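2-nitropropane dioxygenase (Streptomyces ansochromogenes, PDB 3BW2) is an FMN-dependent nitroalkane-oxidising enzyme that probably uses molecular oxygen to denitrify alkyl nitronates such as propionate 3-nitronate. Local coordinates at residues A[197-200]-A[201-205]; A[312-316]-A[317-321]. All blocks are in the same frame, centred on the assembly; numbering follows the deposited sequence.

Contact 1. Residues A[197-200]-A[201-205]; sequences LSLL and AQVRE
Residues 197-200 and 201-205 are successive turns of helix 196-206, joined by three i to i+4 backbone hydrogen bonds. Gln202 N donates to Ser198 O, Val203 N to Leu199 O over 2.8 Å, and Arg204 N to Leu200 O over 2.9 Å. Between side chains, the amide of Gln202 folds back along the helix: with CG beside its own backbone N (chi1 -68°) and the chain extended beyond, NE2 reaches Ser198 OG at 3.2 Å. The hydroxyl oxygen lies close to the amide plane, but the bond is bent, with an N-H...O angle of 142°. On the way, Gln202 CG passes 3.3 Å from Ser198 O. This helix flanks the parallel strands of the TIM barrel, and its apolar side faces them. There Leu199 CD1 meets Val203 CG2 at 3.6 Å, the two side chains crossing obliquely, and the same CG2 sits 3.2 Å from Leu199 O. Leu199 continues onto Ala171 and Val203 onto Val169, both of strand 168-172, while Leu200 and Val203 also touch Val211 of strand 211-214. Arg204 leads its end away from residues 197-200, and its NH2 is hydrogen-bonded to Ile209 O. The second subunit approaches another side of the helix, where Ala201 packs on Gln222 of that subunit and Glu205 forms a salt bridge with its Arg219.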
# COMPACT_ATOMS: atom_id res chain seq x y z
N LEU A 197 -3.71 2.68 4.04
CA LEU A 197 -3.58 3.70 5.08
C LEU A 197 -3.56 5.11 4.48
O LEU A 197 -4.07 6.06 5.08
CB LEU A 197 -2.31 3.47 5.91
CG LEU A 197 -2.07 4.44 7.08
CD1 LEU A 197 -3.28 4.44 8.01
CD2 LEU A 197 -0.82 4.02 7.84
N SER A 198 -2.98 5.24 3.30
CA SER A 198 -2.91 6.54 2.65
C SER A 198 -4.25 6.84 1.97
O SER A 198 -4.79 7.94 2.10
CB SER A 198 -1.78 6.54 1.62
OG SER A 198 -1.61 7.84 1.07
N LEU A 199 -4.81 5.85 1.27
CA LEU A 199 -6.09 6.04 0.60
C LEU A 199 -7.19 6.41 1.59
O LEU A 199 -8.01 7.29 1.33
CB LEU A 199 -6.49 4.77 -0.16
CG LEU A 199 -7.88 4.82 -0.82
CD1 LEU A 199 -7.93 5.95 -1.84
CD2 LEU A 199 -8.19 3.48 -1.48
N LEU A 200 -7.21 5.72 2.73
CA LEU A 200 -8.22 5.98 3.75
C LEU A 200 -8.22 7.44 4.21
O LEU A 200 -9.27 8.08 4.28
CB LEU A 200 -8.02 5.06 4.95
CG LEU A 200 -8.97 5.26 6.13
CD1 LEU A 200 -10.42 5.19 5.65
CD2 LEU A 200 -8.70 4.20 7.19
N ALA A 201 -7.03 7.96 4.52
CA ALA A 201 -6.91 9.34 4.98
C ALA A 201 -7.37 10.32 3.91
O ALA A 201 -8.06 11.30 4.21
CB ALA A 201 -5.46 9.64 5.38
N GLN A 202 -6.99 10.06 2.66
CA GLN A 202 -7.36 10.92 1.54
C GLN A 202 -8.88 10.91 1.33
O GLN A 202 -9.50 11.96 1.15
CB GLN A 202 -6.67 10.46 0.25
CG GLN A 202 -5.15 10.64 0.22
CD GLN A 202 -4.55 10.16 -1.09
OE1 GLN A 202 -4.89 10.65 -2.17
NE2 GLN A 202 -3.65 9.19 -1.00
N VAL A 203 -9.47 9.72 1.34
CA VAL A 203 -10.90 9.59 1.14
C VAL A 203 -11.68 10.25 2.29
O VAL A 203 -12.67 10.94 2.05
CB VAL A 203 -11.32 8.10 1.03
CG1 VAL A 203 -12.84 7.97 1.11
CG2 VAL A 203 -10.81 7.53 -0.28
N ARG A 204 -11.21 10.06 3.51
CA ARG A 204 -11.88 10.66 4.67
C ARG A 204 -11.95 12.18 4.56
O ARG A 204 -12.93 12.79 5.00
CB ARG A 204 -11.16 10.24 5.97
CG ARG A 204 -11.68 10.92 7.24
CD ARG A 204 -13.19 11.20 7.19
NE ARG A 204 -14.03 10.02 7.29
CZ ARG A 204 -15.17 9.85 6.61
NH1 ARG A 204 -15.60 10.78 5.77
NH2 ARG A 204 -15.89 8.75 6.79
N GLU A 205 -10.94 12.80 3.95
CA GLU A 205 -10.94 14.26 3.80
C GLU A 205 -11.61 14.72 2.51
O GLU A 205 -11.88 15.91 2.33
CB GLU A 205 -9.52 14.81 3.85
CG GLU A 205 -8.75 14.42 5.09
CD GLU A 205 -7.67 15.43 5.46
OE1 GLU A 205 -7.10 16.07 4.55
OE2 GLU A 205 -7.39 15.57 6.67

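Contact 2. Residues A[312-316]-A[317-321]; sequences GDAQG and MALWA. With FMN (flavin mononucleotide), chain B.
The loop between helices 296-311 and 333-350 runs from a Schellman motif at Gly312 to Trp320 in the FMN pocket, and a compact turn at residues 313-317 starts it. Ala314 O lies at the centre of the contact: it accepts a weak hydrogen bond from Met317 N at 3.4 Å, and Leu319 CD1 touches it at 3.4 Å. Asn280 ND2 also donates to this oxygen. Ahead of it, Asp313 OD1 takes the N-H of Gln315 at 3.0 Å in an Asx turn, the donor standing above the carboxylate plane, while OD2 is hydrogen-bonded to Tyr96 OH. Met317 curls back over this turn. Its CG, held beside the backbone N by chi1 of -64°, lies 3.4 Å from Asp313 O, and SD comes within 3.9 Å of Ala314 CA; the chain then bends at chi3, and the side chain packs on Ala308 and Ala309 of helix 296-311. Were Met317 cut back to an alanine, a gap would probably open between the turn and that helix, where the long side chain now packs. Ala318 and Leu319 each centre an inverse gamma turn, each closed by a weak hydrogen bond, and the CB of Ala318 lies 3.5 Å above one face of the indole of Trp320, offset toward its rim. At the flavin, Trp320 CB stands 3.6 Å from FMN C7, with CD1 also near that carbon and its methyl, C7M. The approach is carbon to carbon, at the dimethylbenzene end of the isoalloxazine, consistent with Trp320 contributing apolar packing to the cofactor site, whereas hydrogen bonds to FMN come from residues such as Gln172 and Gly177.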
# COMPACT_ATOMS: atom_id res chain seq x y z
N GLY A 312 -7.29 -29.81 -9.60
CA GLY A 312 -6.64 -29.44 -8.37
C GLY A 312 -5.29 -28.78 -8.62
O GLY A 312 -4.44 -28.73 -7.73
N ASP A 313 -5.11 -28.24 -9.82
CA ASP A 313 -3.86 -27.58 -10.20
C ASP A 313 -3.89 -26.08 -9.93
O ASP A 313 -4.39 -25.30 -10.74
CB ASP A 313 -3.57 -27.85 -11.68
CG ASP A 313 -2.37 -27.08 -12.20
OD1 ASP A 313 -1.52 -26.65 -11.38
OD2 ASP A 313 -2.27 -26.90 -13.43
N ALA A 314 -3.35 -25.69 -8.78
CA ALA A 314 -3.33 -24.30 -8.36
C ALA A 314 -2.53 -23.38 -9.29
O ALA A 314 -2.71 -22.17 -9.27
CB ALA A 314 -2.78 -24.19 -6.93
N GLN A 315 -1.65 -23.96 -10.11
CA GLN A 315 -0.84 -23.16 -11.02
C GLN A 315 -1.62 -22.59 -12.21
O GLN A 315 -1.13 -21.71 -12.92
CB GLN A 315 0.34 -23.98 -11.56
CG GLN A 315 1.31 -24.49 -10.50
CD GLN A 315 1.99 -23.38 -9.72
OE1 GLN A 315 2.21 -22.29 -10.23
NE2 GLN A 315 2.34 -23.68 -8.47
N GLY A 316 -2.83 -23.09 -12.42
CA GLY A 316 -3.64 -22.61 -13.53
C GLY A 316 -4.91 -21.93 -13.06
O GLY A 316 -5.81 -21.65 -13.84
N MET A 317 -4.96 -21.65 -11.76
CA MET A 317 -6.13 -21.01 -11.18
C MET A 317 -5.90 -19.54 -10.83
O MET A 317 -4.76 -19.10 -10.67
CB MET A 317 -6.54 -21.76 -9.91
CG MET A 317 -7.00 -23.18 -10.15
SD MET A 317 -7.21 -24.08 -8.61
CE MET A 317 -8.54 -23.16 -7.87
N ALA A 318 -7.00 -18.79 -10.73
CA ALA A 318 -6.94 -17.38 -10.36
C ALA A 318 -6.96 -17.35 -8.84
O ALA A 318 -8.02 -17.25 -8.22
CB ALA A 318 -8.14 -16.63 -10.93
N LEU A 319 -5.78 -17.44 -8.23
CA LEU A 319 -5.65 -17.45 -6.78
C LEU A 319 -5.79 -16.08 -6.11
O LEU A 319 -4.85 -15.58 -5.48
CB LEU A 319 -4.29 -18.08 -6.43
CG LEU A 319 -4.04 -19.47 -7.03
CD1 LEU A 319 -2.65 -19.97 -6.66
CD2 LEU A 319 -5.11 -20.45 -6.52
N TRP A 320 -6.96 -15.46 -6.24
CA TRP A 320 -7.20 -14.15 -5.65
C TRP A 320 -6.80 -14.13 -4.17
O TRP A 320 -7.19 -15.01 -3.40
CB TRP A 320 -8.69 -13.78 -5.75
CG TRP A 320 -9.29 -13.85 -7.12
CD1 TRP A 320 -10.55 -14.29 -7.43
CD2 TRP A 320 -8.70 -13.42 -8.36
NE1 TRP A 320 -10.78 -14.16 -8.78
CE2 TRP A 320 -9.66 -13.63 -9.37
CE3 TRP A 320 -7.45 -12.89 -8.71
CZ2 TRP A 320 -9.42 -13.32 -10.72
CZ3 TRP A 320 -7.21 -12.58 -10.05
CH2 TRP A 320 -8.19 -12.80 -11.03
N ALA A 321 -6.01 -13.14 -3.78
CA ALA A 321 -5.57 -13.04 -2.39
C ALA A 321 -4.93 -11.68 -2.13
O ALA A 321 -4.22 -11.14 -2.98
CB ALA A 321 -4.56 -14.16 -2.08
N1 FMN B . -15.27 -7.46 -4.40
C2 FMN B . -16.53 -7.22 -4.98
O2 FMN B . -17.06 -6.12 -4.88
N3 FMN B . -17.19 -8.23 -5.66
C4 FMN B . -16.67 -9.51 -5.80
O4 FMN B . -17.30 -10.38 -6.42
C4A FMN B . -15.40 -9.77 -5.21
N5 FMN B . -14.82 -11.03 -5.29
C5A FMN B . -13.59 -11.32 -4.70
C6 FMN B . -13.06 -12.63 -4.79
C7 FMN B . -11.80 -12.99 -4.19
C7M FMN B . -11.76 -14.45 -3.68
C8 FMN B . -11.15 -11.94 -3.45
C8M FMN B . -10.27 -12.20 -2.23
C9 FMN B . -11.66 -10.60 -3.37
C9A FMN B . -12.89 -10.29 -3.99
N10 FMN B . -13.46 -8.99 -3.92
C10 FMN B . -14.71 -8.72 -4.51
C1' FMN B . -12.65 -7.82 -3.35
C2' FMN B . -13.14 -7.59 -1.89
O2' FMN B . -14.32 -6.80 -1.93
C3' FMN B . -12.10 -6.81 -1.02
O3' FMN B . -11.86 -5.58 -1.70
C4' FMN B . -10.76 -7.53 -0.83
O4' FMN B . -11.04 -8.89 -0.48
C5' FMN B . -9.93 -6.86 0.30
O5' FMN B . -8.65 -7.53 0.51
P FMN B . -8.34 -8.80 1.49
O1P FMN B . -9.38 -8.25 2.41
O2P FMN B . -6.94 -8.23 1.39
O3P FMN B . -8.85 -9.64 0.33

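How the contacts relate
From the N terminus, contact 1 comes first, within helix 196-206 after strand 168-172 of the barrel; the chain then passes strands 211-214 and 233-236 and the added antiparallel strands 264-267 and 275-278 before contact 2 in the loop after helix 296-311. Each contact is local, closing respectively a helical turn and a tight loop turn, so the two lie in series and neither nest nor cross. The centres of contact 1 and contact 2 are about 32 Å apart, on opposite sides of the chain's centre. Contact 1 ties the outer helix to barrel strands and the second subunit; contact 2 joins helix 296-311 to strand 275-278 and the flavin.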